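Local coordinates for protein phosphodiesterase (Salpingoeca rosetta, PDB 7CJ3) that is a phosphodiesterase whose transmembrane part, a helical bundle of the bacteriorhodopsin-like family, holds retinal, at residues V51-Y62 with G123-Y131; D158-G169 with S188-H198. All blocks are in the same frame, centred on the assembly; numbering follows the deposited sequence.

Contact 1. Residues V51-Y62 with G123-Y131; sequences VFAKFSHLQSFY and GNPVWLMRY. With OLC ((2R)-2,3-dihydroxypropyl (9Z)-octadec-9-enoate), chain L; OLC ((2R)-2,3-dihydroxypropyl (9Z)-octadec-9-enoate), chain D.
W127 meets four side chains of the 51-62 segment. Y62 brings its hydroxyl end in at about a right angle, its edge turned toward the five-membered ring of the indole in an offset edge-to-face pair (planes at 85°). A weak, bent hydrogen bond, W127 NE1 to Y62 OH, accompanies it (2.9 Å, N-H...O angle 119°). V51 CG1 touches W127 CH2 at 3.7 Å; this methyl lies anti to the backbone N (chi1 161°), and it also reaches P125 CG at 4.0 Å. F52 CZ comes within 4.2 Å of W127 CH2, the two ring planes nearly parallel but slid so far apart that they barely overlap. L58 CD1 adds a contact at the indole edge. In this bacteriorhodopsin-like bundle the aromatic cluster of F52, Y62 and W127 ties the end of helix 45-54 and the start of helix 58-81 to the residue that precedes helix 128-149, W127 at its N-cap position. F55 CE2 lies 4.1 Å from P125 CD. In the next shell, E254 OE2 of helix 250-277 hydrogen-bonds Y62 OH and forms a salt bridge with R130 NH1, while F116 packs against the indole.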
loop_
_atom_site.group_PDB
_atom_site.type_symbol
_atom_site.label_atom_id
_atom_site.label_comp_id
_atom_site.label_asym_id
_atom_site.label_seq_id
_atom_site.Cartn_x
_atom_site.Cartn_y
_atom_site.Cartn_z
ATOM N N VAL B 51 1.827 -12.844 23.887
ATOM C CA VAL B 51 1.419 -11.497 23.391
ATOM C C VAL B 51 0.585 -11.687 22.134
ATOM O O VAL B 51 -0.525 -11.091 22.072
ATOM C CB VAL B 51 2.615 -10.563 23.145
ATOM C CG1 VAL B 51 2.252 -9.406 22.240
ATOM C CG2 VAL B 51 3.155 -10.021 24.460
ATOM N N PHE B 52 1.093 -12.480 21.191
ATOM C CA PHE B 52 0.450 -12.729 19.872
ATOM C C PHE B 52 -0.762 -13.651 20.055
ATOM O O PHE B 52 -1.626 -13.616 19.190
ATOM C CB PHE B 52 1.475 -13.236 18.849
ATOM C CG PHE B 52 2.453 -12.191 18.367
ATOM C CD1 PHE B 52 2.014 -11.043 17.721
ATOM C CD2 PHE B 52 3.821 -12.356 18.541
ATOM C CE1 PHE B 52 2.913 -10.076 17.295
ATOM C CE2 PHE B 52 4.726 -11.402 18.092
ATOM C CZ PHE B 52 4.276 -10.259 17.476
ATOM N N ALA B 53 -0.850 -14.406 21.152
ATOM C CA ALA B 53 -2.021 -15.248 21.496
ATOM C C ALA B 53 -3.124 -14.399 22.149
ATOM O O ALA B 53 -4.306 -14.684 21.910
ATOM C CB ALA B 53 -1.608 -16.386 22.390
ATOM N N LYS B 54 -2.773 -13.394 22.953
ATOM C CA LYS B 54 -3.763 -12.499 23.613
ATOM C C LYS B 54 -4.313 -11.514 22.570
ATOM O O LYS B 54 -5.454 -11.016 22.743
ATOM C CB LYS B 54 -3.093 -11.784 24.793
ATOM C CG LYS B 54 -3.992 -10.892 25.646
ATOM C CD LYS B 54 -3.253 -9.901 26.525
ATOM C CE LYS B 54 -4.175 -9.234 27.533
ATOM N NZ LYS B 54 -4.543 -10.125 28.675
ATOM N N PHE B 55 -3.511 -11.223 21.538
ATOM C CA PHE B 55 -3.746 -10.156 20.532
ATOM C C PHE B 55 -3.529 -10.763 19.147
ATOM O O PHE B 55 -2.404 -10.678 18.610
ATOM C CB PHE B 55 -2.779 -8.996 20.765
ATOM C CG PHE B 55 -2.865 -8.296 22.106
ATOM C CD1 PHE B 55 -4.087 -7.912 22.642
ATOM C CD2 PHE B 55 -1.711 -7.958 22.802
ATOM C CE1 PHE B 55 -4.154 -7.230 23.846
ATOM C CE2 PHE B 55 -1.781 -7.271 24.007
ATOM C CZ PHE B 55 -3.002 -6.907 24.527
ATOM N N SER B 56 -4.574 -11.390 18.591
ATOM C CA SER B 56 -4.484 -12.308 17.431
ATOM C C SER B 56 -4.393 -11.552 16.105
ATOM O O SER B 56 -4.090 -12.196 15.101
ATOM C CB SER B 56 -5.688 -13.179 17.417
ATOM O OG SER B 56 -6.448 -12.857 18.539
ATOM N N HIS B 57 -4.630 -10.247 16.076
ATOM C CA HIS B 57 -4.669 -9.457 14.818
ATOM C C HIS B 57 -3.306 -8.836 14.521
ATOM O O HIS B 57 -3.121 -8.355 13.380
ATOM C CB HIS B 57 -5.833 -8.455 14.856
ATOM C CG HIS B 57 -7.124 -9.092 15.250
ATOM N ND1 HIS B 57 -7.699 -10.144 14.532
ATOM C CD2 HIS B 57 -7.870 -8.931 16.364
ATOM C CE1 HIS B 57 -8.780 -10.567 15.162
ATOM N NE2 HIS B 57 -8.929 -9.819 16.272
ATOM N N LEU B 58 -2.373 -8.906 15.478
ATOM C CA LEU B 58 -1.098 -8.133 15.451
ATOM C C LEU B 58 -0.203 -8.605 14.294
ATOM O O LEU B 58 0.329 -7.728 13.584
ATOM C CB LEU B 58 -0.430 -8.201 16.827
ATOM C CG LEU B 58 -1.119 -7.367 17.910
ATOM C CD1 LEU B 58 -0.301 -7.309 19.195
ATOM C CD2 LEU B 58 -1.353 -5.963 17.426
ATOM N N GLN B 59 -0.086 -9.910 14.049
ATOM C CA GLN B 59 0.781 -10.462 12.961
ATOM C C GLN B 59 0.231 -9.959 11.616
ATOM O O GLN B 59 1.007 -9.489 10.755
ATOM C CB GLN B 59 0.845 -11.994 13.124
ATOM C CG GLN B 59 1.692 -12.767 12.125
ATOM C CD GLN B 59 1.594 -14.252 12.419
ATOM O OE1 GLN B 59 0.998 -14.661 13.431
ATOM N NE2 GLN B 59 2.193 -15.050 11.541
ATOM N N SER B 60 -1.084 -9.979 11.452
ATOM C CA SER B 60 -1.766 -9.541 10.213
ATOM C C SER B 60 -1.439 -8.088 9.945
ATOM O O SER B 60 -1.128 -7.765 8.803
ATOM C CB SER B 60 -3.250 -9.705 10.351
ATOM O OG SER B 60 -3.617 -11.079 10.362
ATOM N N PHE B 61 -1.544 -7.248 10.982
ATOM C CA PHE B 61 -1.315 -5.786 10.898
ATOM C C PHE B 61 0.108 -5.513 10.401
ATOM O O PHE B 61 0.271 -4.829 9.380
ATOM C CB PHE B 61 -1.577 -5.146 12.254
ATOM C CG PHE B 61 -2.998 -5.187 12.754
ATOM C CD1 PHE B 61 -4.037 -5.655 11.964
ATOM C CD2 PHE B 61 -3.300 -4.699 14.017
ATOM C CE1 PHE B 61 -5.340 -5.701 12.454
ATOM C CE2 PHE B 61 -4.599 -4.730 14.502
ATOM C CZ PHE B 61 -5.615 -5.233 13.718
ATOM N N TYR B 62 1.097 -6.108 11.071
ATOM C CA TYR B 62 2.543 -5.959 10.762
ATOM C C TYR B 62 2.813 -6.555 9.368
ATOM O O TYR B 62 3.380 -5.826 8.514
ATOM C CB TYR B 62 3.391 -6.495 11.931
ATOM C CG TYR B 62 3.014 -5.939 13.289
ATOM C CD1 TYR B 62 2.566 -4.631 13.453
ATOM C CD2 TYR B 62 3.086 -6.728 14.428
ATOM C CE1 TYR B 62 2.180 -4.145 14.694
ATOM C CE2 TYR B 62 2.705 -6.264 15.680
ATOM C CZ TYR B 62 2.251 -4.962 15.820
ATOM O OH TYR B 62 1.868 -4.504 17.059
ATOM N N GLY B 123 0.466 -2.659 31.272
ATOM C CA GLY B 123 1.249 -3.882 31.051
ATOM C C GLY B 123 1.141 -4.354 29.605
ATOM O O GLY B 123 1.267 -5.574 29.360
ATOM N N ASN B 124 0.911 -3.409 28.686
ATOM C CA ASN B 124 0.874 -3.607 27.215
ATOM C C ASN B 124 2.309 -3.650 26.728
ATOM O O ASN B 124 3.198 -3.106 27.370
ATOM C CB ASN B 124 0.095 -2.492 26.495
ATOM C CG ASN B 124 -1.410 -2.700 26.484
ATOM O OD1 ASN B 124 -1.893 -3.776 26.808
ATOM N ND2 ASN B 124 -2.162 -1.684 26.116
ATOM N N PRO B 125 2.584 -4.302 25.577
ATOM C CA PRO B 125 3.954 -4.339 25.047
ATOM C C PRO B 125 4.400 -3.016 24.399
ATOM O O PRO B 125 3.622 -2.368 23.749
ATOM C CB PRO B 125 3.933 -5.490 24.030
ATOM C CG PRO B 125 2.459 -5.730 23.701
ATOM C CD PRO B 125 1.617 -5.071 24.780
ATOM N N VAL B 126 5.661 -2.659 24.606
ATOM C CA VAL B 126 6.355 -1.494 24.008
ATOM C C VAL B 126 7.339 -2.038 22.968
ATOM O O VAL B 126 8.380 -2.593 23.346
ATOM C CB VAL B 126 7.086 -0.691 25.099
ATOM C CG1 VAL B 126 7.637 0.633 24.576
ATOM C CG2 VAL B 126 6.196 -0.468 26.298
ATOM N N TRP B 127 7.010 -1.891 21.688
ATOM C CA TRP B 127 7.791 -2.455 20.564
ATOM C C TRP B 127 8.990 -1.543 20.316
ATOM O O TRP B 127 8.796 -0.450 19.679
ATOM C CB TRP B 127 6.921 -2.565 19.327
ATOM C CG TRP B 127 5.715 -3.443 19.462
ATOM C CD1 TRP B 127 4.429 -3.110 19.132
ATOM C CD2 TRP B 127 5.671 -4.825 19.863
ATOM N NE1 TRP B 127 3.595 -4.179 19.311
ATOM C CE2 TRP B 127 4.323 -5.240 19.771
ATOM C CE3 TRP B 127 6.630 -5.759 20.273
ATOM C CZ2 TRP B 127 3.914 -6.538 20.094
ATOM C CZ3 TRP B 127 6.216 -7.034 20.603
ATOM C CH2 TRP B 127 4.884 -7.430 20.497
ATOM N N LEU B 128 10.181 -1.979 20.764
ATOM C CA LEU B 128 11.444 -1.206 20.629
ATOM C C LEU B 128 11.857 -1.128 19.150
ATOM O O LEU B 128 12.561 -0.165 18.740
ATOM C CB LEU B 128 12.486 -1.923 21.486
ATOM C CG LEU B 128 12.254 -1.796 22.999
ATOM C CD1 LEU B 128 13.023 -2.865 23.779
ATOM C CD2 LEU B 128 12.635 -0.396 23.475
ATOM N N MET B 129 11.396 -2.086 18.351
ATOM C CA MET B 129 11.661 -2.129 16.885
ATOM C C MET B 129 10.925 -0.976 16.182
ATOM O O MET B 129 11.568 -0.282 15.379
ATOM C CB MET B 129 11.263 -3.479 16.281
ATOM C CG MET B 129 11.608 -3.612 14.809
ATOM S SD MET B 129 13.372 -3.628 14.432
ATOM C CE MET B 129 13.640 -5.387 14.656
ATOM N N ARG B 130 9.655 -0.732 16.508
ATOM C CA ARG B 130 8.925 0.444 15.963
ATOM C C ARG B 130 9.679 1.719 16.365
ATOM O O ARG B 130 10.004 2.510 15.451
ATOM C CB ARG B 130 7.459 0.493 16.373
ATOM C CG ARG B 130 6.675 1.567 15.623
ATOM C CD ARG B 130 5.162 1.360 15.694
ATOM N NE ARG B 130 4.722 1.089 17.056
ATOM C CZ ARG B 130 3.674 0.332 17.390
ATOM N NH1 ARG B 130 2.885 -0.207 16.461
ATOM N NH2 ARG B 130 3.393 0.138 18.663
ATOM N N TYR B 131 10.002 1.882 17.651
ATOM C CA TYR B 131 10.778 3.053 18.142
ATOM C C TYR B 131 12.120 3.140 17.387
ATOM O O TYR B 131 12.453 4.249 16.911
ATOM C CB TYR B 131 10.927 3.004 19.669
ATOM C CG TYR B 131 9.732 3.516 20.436
ATOM C CD1 TYR B 131 9.443 4.888 20.501
ATOM C CD2 TYR B 131 8.898 2.651 21.130
ATOM C CE1 TYR B 131 8.354 5.376 21.206
ATOM C CE2 TYR B 131 7.809 3.121 21.856
ATOM C CZ TYR B 131 7.532 4.485 21.894
ATOM O OH TYR B 131 6.459 4.946 22.617
HETATM C C18 OLC L . -1.925 1.087 3.701
HETATM C C10 OLC L . -4.607 -1.947 10.112
HETATM C C9 OLC L . -5.903 -1.616 9.962
HETATM C C17 OLC L . -1.133 0.268 4.717
HETATM C C11 OLC L . -3.805 -2.756 9.122
HETATM C C8 OLC L . -6.628 -2.060 8.713
HETATM C C24 OLC L . -12.352 -9.424 16.043
HETATM C C16 OLC L . -1.634 -1.125 4.645
HETATM C C12 OLC L . -2.576 -1.960 8.913
HETATM C C7 OLC L . -7.992 -1.449 8.666
HETATM C C15 OLC L . -3.039 -1.169 5.248
HETATM C C13 OLC L . -2.164 -1.924 7.477
HETATM C C6 OLC L . -8.787 -1.840 9.904
HETATM C C14 OLC L . -3.109 -0.998 6.765
HETATM C C5 OLC L . -9.031 -3.311 10.133
HETATM C C4 OLC L . -8.664 -3.599 11.558
HETATM C C3 OLC L . -9.092 -5.017 11.919
HETATM C C2 OLC L . -10.596 -5.171 12.022
HETATM C C21 OLC L . -12.280 -7.335 14.799
HETATM C C1 OLC L . -10.891 -5.785 13.361
HETATM C C22 OLC L . -11.744 -8.752 14.788
HETATM O O19 OLC L . -10.165 -5.478 14.304
HETATM O O25 OLC L . -11.567 -10.540 16.511
HETATM O O23 OLC L . -12.029 -9.417 13.503
HETATM O O20 OLC L . -12.003 -6.735 13.530
HETATM C C18 OLC D . -0.468 -4.202 0.428
HETATM C C10 OLC D . -0.664 -10.666 5.738
HETATM C C9 OLC D . 0.416 -11.436 5.928
HETATM C C17 OLC D . -1.625 -4.556 1.324
HETATM C C11 OLC D . -1.130 -10.139 4.396
HETATM C C8 OLC D . 0.674 -11.899 7.355
HETATM C C16 OLC D . -1.441 -5.924 1.956
HETATM C C12 OLC D . -2.659 -9.890 4.382
HETATM C C7 OLC D . -0.516 -12.749 7.878
HETATM C C15 OLC D . -2.757 -6.656 2.164
HETATM C C13 OLC D . -3.044 -8.490 3.927
HETATM C C6 OLC D . -0.151 -13.756 8.990
HETATM C C14 OLC D . -2.560 -8.102 2.544
HETATM C C5 OLC D . -1.301 -14.140 9.946
#

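Contact 2. Residues D158-G169 with S188-H198; sequences DIATADALLLAG and SFATYIYVMLH. With OLC ((2R)-2,3-dihydroxypropyl (9Z)-octadec-9-enoate), chain O; RET (retinal), chain K.
Two neighbouring transmembrane helices of the bacteriorhodopsin-like bundle, 153-173 and 178-207, pack here antiparallel by knobs into holes, with segment axes 8.9 Å apart at 156°, beside the retinal pocket. L166 is one knob, seated among S188, T191, Y192 and V195; V195 is the other, entering between I159, A162, D163 and L166. With its CG anti to the backbone N, L166 splits its branches: CD1 presses on the backbone of Y192 and its CB (3.6 Å), while CD2 lies 3.6 Å from C18 of retinal. Y192 CB touches the same C18 methyl, and L167 CD2 meets retinal C16, so both helices line the ligand. Beside the knobs, A162 CB touches T191 CG2 at 3.5 Å. I159 and V195 slide past one another, CG2 to CG1, and I159 CD1 lies against both H198 CB and Y194 CE2. Polar bonds close the two ends. S188 OG donates to L166 O (2.9 Å), in the carbonyl plane and on a lone pair. At the other end Y194 OH donates to D158 OD2 at 2.7 Å, on the syn side, the ring and carboxylate planes standing 81° apart.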
loop_
_atom_site.group_PDB
_atom_site.type_symbol
_atom_site.label_atom_id
_atom_site.label_comp_id
_atom_site.label_asym_id
_atom_site.label_seq_id
_atom_site.Cartn_x
_atom_site.Cartn_y
_atom_site.Cartn_z
ATOM N N ASP B 158 18.950 20.538 14.376
ATOM C CA ASP B 158 18.455 20.800 15.752
ATOM C C ASP B 158 17.078 20.140 15.920
ATOM O O ASP B 158 16.793 19.635 17.038
ATOM C CB ASP B 158 18.551 22.298 16.053
ATOM C CG ASP B 158 18.189 22.703 17.465
ATOM O OD1 ASP B 158 18.714 22.091 18.456
ATOM O OD2 ASP B 158 17.375 23.628 17.561
ATOM N N ILE B 159 16.299 20.061 14.838
ATOM C CA ILE B 159 14.949 19.425 14.801
ATOM C C ILE B 159 15.102 17.900 14.711
ATOM O O ILE B 159 14.385 17.166 15.432
ATOM C CB ILE B 159 14.180 19.938 13.565
ATOM C CG1 ILE B 159 14.030 21.460 13.515
ATOM C CG2 ILE B 159 12.820 19.280 13.465
ATOM C CD1 ILE B 159 13.534 22.039 14.805
ATOM N N ALA B 160 16.019 17.437 13.860
ATOM C CA ALA B 160 16.395 16.006 13.753
ATOM C C ALA B 160 16.836 15.478 15.117
ATOM O O ALA B 160 16.500 14.337 15.462
ATOM C CB ALA B 160 17.479 15.839 12.731
ATOM N N THR B 161 17.563 16.293 15.876
ATOM C CA THR B 161 18.061 15.915 17.222
ATOM C C THR B 161 16.872 15.851 18.177
ATOM O O THR B 161 16.688 14.775 18.807
ATOM C CB THR B 161 19.180 16.854 17.691
ATOM O OG1 THR B 161 20.219 16.805 16.705
ATOM C CG2 THR B 161 19.726 16.482 19.054
ATOM N N ALA B 162 16.091 16.941 18.259
ATOM C CA ALA B 162 14.905 17.062 19.144
ATOM C C ALA B 162 13.946 15.907 18.849
ATOM O O ALA B 162 13.526 15.228 19.794
ATOM C CB ALA B 162 14.240 18.396 18.938
ATOM N N ASP B 163 13.697 15.637 17.563
ATOM C CA ASP B 163 12.847 14.503 17.130
ATOM C C ASP B 163 13.373 13.182 17.717
ATOM O O ASP B 163 12.574 12.443 18.344
ATOM C CB ASP B 163 12.716 14.486 15.612
ATOM C CG ASP B 163 11.646 13.517 15.125
ATOM O OD1 ASP B 163 10.817 13.049 15.948
ATOM O OD2 ASP B 163 11.637 13.242 13.930
ATOM N N ALA B 164 14.665 12.868 17.548
ATOM C CA ALA B 164 15.272 11.636 18.108
ATOM C C ALA B 164 15.068 11.571 19.634
ATOM O O ALA B 164 14.617 10.504 20.123
ATOM C CB ALA B 164 16.725 11.589 17.737
ATOM N N LEU B 165 15.355 12.665 20.362
ATOM C CA LEU B 165 15.233 12.723 21.852
ATOM C C LEU B 165 13.773 12.521 22.265
ATOM O O LEU B 165 13.478 11.722 23.178
ATOM C CB LEU B 165 15.772 14.069 22.355
ATOM C CG LEU B 165 17.197 14.422 21.935
ATOM C CD1 LEU B 165 17.697 15.685 22.624
ATOM C CD2 LEU B 165 18.180 13.299 22.200
ATOM N N LEU B 166 12.900 13.248 21.598
ATOM C CA LEU B 166 11.424 13.117 21.607
ATOM C C LEU B 166 10.994 11.652 21.640
ATOM O O LEU B 166 10.209 11.278 22.518
ATOM C CB LEU B 166 11.004 13.781 20.297
ATOM C CG LEU B 166 9.558 14.203 20.146
ATOM C CD1 LEU B 166 9.488 15.262 19.038
ATOM C CD2 LEU B 166 8.667 12.995 19.836
ATOM N N LEU B 167 11.468 10.854 20.680
ATOM C CA LEU B 167 10.972 9.471 20.465
ATOM C C LEU B 167 11.407 8.567 21.624
ATOM O O LEU B 167 10.541 7.866 22.191
ATOM C CB LEU B 167 11.480 8.980 19.107
ATOM C CG LEU B 167 10.826 9.626 17.890
ATOM C CD1 LEU B 167 11.599 9.335 16.614
ATOM C CD2 LEU B 167 9.391 9.160 17.745
ATOM N N ALA B 168 12.698 8.623 21.975
ATOM C CA ALA B 168 13.307 8.005 23.184
ATOM C C ALA B 168 12.543 8.377 24.464
ATOM O O ALA B 168 12.215 7.427 25.242
ATOM C CB ALA B 168 14.736 8.434 23.286
ATOM N N GLY B 169 12.249 9.678 24.651
ATOM C CA GLY B 169 11.292 10.163 25.661
ATOM C C GLY B 169 9.993 9.369 25.660
ATOM O O GLY B 169 9.568 8.865 26.745
ATOM N N SER B 188 8.281 15.526 25.904
ATOM C CA SER B 188 8.253 14.891 24.553
ATOM C C SER B 188 7.241 15.616 23.663
ATOM O O SER B 188 7.649 16.285 22.656
ATOM C CB SER B 188 7.909 13.427 24.646
ATOM O OG SER B 188 9.075 12.607 24.803
ATOM N N PHE B 189 5.973 15.501 24.034
ATOM C CA PHE B 189 4.862 16.252 23.385
ATOM C C PHE B 189 5.257 17.709 23.085
ATOM O O PHE B 189 5.020 18.182 21.956
ATOM C CB PHE B 189 3.610 16.226 24.250
ATOM C CG PHE B 189 2.483 16.931 23.562
ATOM C CD1 PHE B 189 1.979 16.415 22.373
ATOM C CD2 PHE B 189 2.011 18.145 24.026
ATOM C CE1 PHE B 189 0.984 17.081 21.679
ATOM C CE2 PHE B 189 1.018 18.803 23.330
ATOM C CZ PHE B 189 0.506 18.270 22.164
ATOM N N ALA B 190 5.870 18.404 24.057
ATOM C CA ALA B 190 6.240 19.836 23.953
ATOM C C ALA B 190 7.297 20.025 22.864
ATOM O O ALA B 190 7.216 20.986 22.113
ATOM C CB ALA B 190 6.718 20.346 25.282
ATOM N N THR B 191 8.273 19.132 22.794
ATOM C CA THR B 191 9.357 19.172 21.782
ATOM C C THR B 191 8.765 18.904 20.393
ATOM O O THR B 191 9.153 19.592 19.420
ATOM C CB THR B 191 10.416 18.124 22.119
ATOM O OG1 THR B 191 10.652 18.196 23.526
ATOM C CG2 THR B 191 11.684 18.329 21.326
ATOM N N TYR B 192 7.842 17.941 20.306
ATOM C CA TYR B 192 7.080 17.642 19.066
ATOM C C TYR B 192 6.423 18.929 18.526
ATOM O O TYR B 192 6.456 19.106 17.269
ATOM C CB TYR B 192 6.077 16.505 19.278
ATOM C CG TYR B 192 5.158 16.311 18.096
ATOM C CD1 TYR B 192 5.550 15.549 16.996
ATOM C CD2 TYR B 192 3.913 16.927 18.050
ATOM C CE1 TYR B 192 4.713 15.380 15.901
ATOM C CE2 TYR B 192 3.067 16.756 16.967
ATOM C CZ TYR B 192 3.468 15.990 15.883
ATOM O OH TYR B 192 2.632 15.848 14.820
ATOM N N ILE B 193 5.858 19.791 19.400
ATOM C CA ILE B 193 5.281 21.109 18.988
ATOM C C ILE B 193 6.420 21.993 18.441
ATOM O O ILE B 193 6.266 22.571 17.334
ATOM C CB ILE B 193 4.546 21.833 20.137
ATOM C CG1 ILE B 193 3.469 20.989 20.817
ATOM C CG2 ILE B 193 3.955 23.154 19.647
ATOM C CD1 ILE B 193 2.373 20.570 19.891
ATOM N N TYR B 194 7.510 22.126 19.207
ATOM C CA TYR B 194 8.697 22.917 18.818
ATOM C C TYR B 194 9.143 22.478 17.414
ATOM O O TYR B 194 9.455 23.332 16.548
ATOM C CB TYR B 194 9.784 22.780 19.886
ATOM C CG TYR B 194 11.146 23.245 19.434
ATOM C CD1 TYR B 194 11.549 24.564 19.582
ATOM C CD2 TYR B 194 12.025 22.360 18.833
ATOM C CE1 TYR B 194 12.790 24.995 19.136
ATOM C CE2 TYR B 194 13.253 22.779 18.351
ATOM C CZ TYR B 194 13.643 24.097 18.513
ATOM O OH TYR B 194 14.870 24.473 18.051
ATOM N N VAL B 195 9.163 21.164 17.191
ATOM C CA VAL B 195 9.632 20.527 15.928
ATOM C C VAL B 195 8.683 20.898 14.781
ATOM O O VAL B 195 9.182 21.360 13.712
ATOM C CB VAL B 195 9.746 18.998 16.111
ATOM C CG1 VAL B 195 9.797 18.254 14.783
ATOM C CG2 VAL B 195 10.944 18.615 16.975
ATOM N N MET B 196 7.374 20.672 14.962
ATOM C CA MET B 196 6.368 20.913 13.893
ATOM C C MET B 196 6.347 22.406 13.520
ATOM O O MET B 196 6.106 22.718 12.329
ATOM C CB MET B 196 4.970 20.467 14.323
ATOM C CG MET B 196 4.794 18.943 14.413
ATOM S SD MET B 196 4.882 18.039 12.817
ATOM C CE MET B 196 6.608 17.545 12.848
ATOM N N LEU B 197 6.602 23.294 14.491
ATOM C CA LEU B 197 6.523 24.761 14.291
ATOM C C LEU B 197 7.693 25.194 13.409
ATOM O O LEU B 197 7.463 26.004 12.472
ATOM C CB LEU B 197 6.560 25.494 15.640
ATOM C CG LEU B 197 5.209 25.901 16.239
ATOM C CD1 LEU B 197 5.368 26.370 17.680
ATOM C CD2 LEU B 197 4.512 26.973 15.393
ATOM N N HIS B 198 8.893 24.690 13.722
ATOM C CA HIS B 198 10.147 25.027 13.006
ATOM C C HIS B 198 10.149 24.357 11.637
ATOM O O HIS B 198 10.629 25.003 10.679
ATOM C CB HIS B 198 11.378 24.689 13.836
ATOM C CG HIS B 198 11.722 25.751 14.823
ATOM N ND1 HIS B 198 11.209 25.778 16.097
ATOM C CD2 HIS B 198 12.535 26.830 14.704
ATOM C CE1 HIS B 198 11.723 26.826 16.733
ATOM N NE2 HIS B 198 12.527 27.489 15.893
HETATM C C18 OLC O . 2.075 19.912 28.524
HETATM C C10 OLC O . 6.879 24.244 22.863
HETATM C C9 OLC O . 7.647 24.933 22.018
HETATM C C17 OLC O . 2.807 21.216 28.802
HETATM C C11 OLC O . 5.439 24.558 23.170
HETATM C C8 OLC O . 7.186 26.154 21.277
HETATM C C24 OLC O . 9.964 34.494 20.507
HETATM C C16 OLC O . 3.684 21.586 27.598
HETATM C C12 OLC O . 5.095 23.978 24.539
HETATM C C7 OLC O . 8.256 26.657 20.299
HETATM C C15 OLC O . 3.577 23.060 27.159
HETATM C C13 OLC O . 3.905 23.009 24.560
HETATM C C6 OLC O . 7.990 28.138 20.063
HETATM C C14 OLC O . 2.956 23.252 25.752
HETATM C C5 OLC O . 8.360 28.660 18.687
HETATM C C4 OLC O . 9.829 28.455 18.417
HETATM C C3 OLC O . 10.789 29.303 19.267
HETATM C C2 OLC O . 10.584 30.822 19.106
HETATM C C21 OLC O . 12.024 34.158 19.113
HETATM C C1 OLC O . 11.872 31.616 19.316
HETATM C C22 OLC O . 10.568 34.648 19.102
HETATM O O19 OLC O . 12.715 31.238 20.113
HETATM O O25 OLC O . 8.630 33.973 20.449
HETATM O O23 OLC O . 10.496 36.018 18.642
HETATM O O20 OLC O . 12.135 32.842 18.562
HETATM C C1 RET K . 5.489 9.587 20.747
HETATM C C2 RET K . 5.608 9.664 22.270
HETATM C C3 RET K . 4.654 10.575 22.904
HETATM C C4 RET K . 4.773 11.971 22.333
HETATM C C5 RET K . 5.093 12.042 20.866
HETATM C C6 RET K . 5.300 10.951 20.088
HETATM C C7 RET K . 5.386 11.123 18.631
HETATM C C8 RET K . 5.727 10.190 17.657
HETATM C C9 RET K . 6.028 10.422 16.283
HETATM C C10 RET K . 6.413 9.383 15.398
HETATM C C11 RET K . 6.557 9.431 14.006
HETATM C C12 RET K . 6.820 8.406 13.104
HETATM C C13 RET K . 7.008 8.509 11.716
HETATM C C14 RET K . 7.363 7.400 10.970
HETATM C C15 RET K . 8.077 7.419 9.696
HETATM C C16 RET K . 6.806 8.935 20.288
HETATM C C17 RET K . 4.320 8.645 20.407
HETATM C C18 RET K . 5.156 13.474 20.377
HETATM C C19 RET K . 5.933 11.796 15.692
HETATM C C20 RET K . 6.787 9.845 11.075
#

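Overall arrangement
From the N terminus, after helix 17-41, contact 1 opens on the end of helix 45-54 and the start of helix 58-81. The chain then runs through helices 58-81 and 86-111 and the short strand 117-118 until 123-131 closes this long excursion of 60 residues. Helix 128-149 leads on to helix 153-173, where contact 2 opens; 18 intervening residues, mostly helical, bring 188-198 back beside it. The two contacts follow in series, neither nested nor crossed, with centres about 25 Å apart. Y131, within 123-131 but not touching 51-62, packs on L167 (Y131 CE1 to L167 O, 3.5 Å), so helix 128-149 lies against helix 153-173 at the retinal pocket, to which Y131, L166, L167 and Y192 all belong.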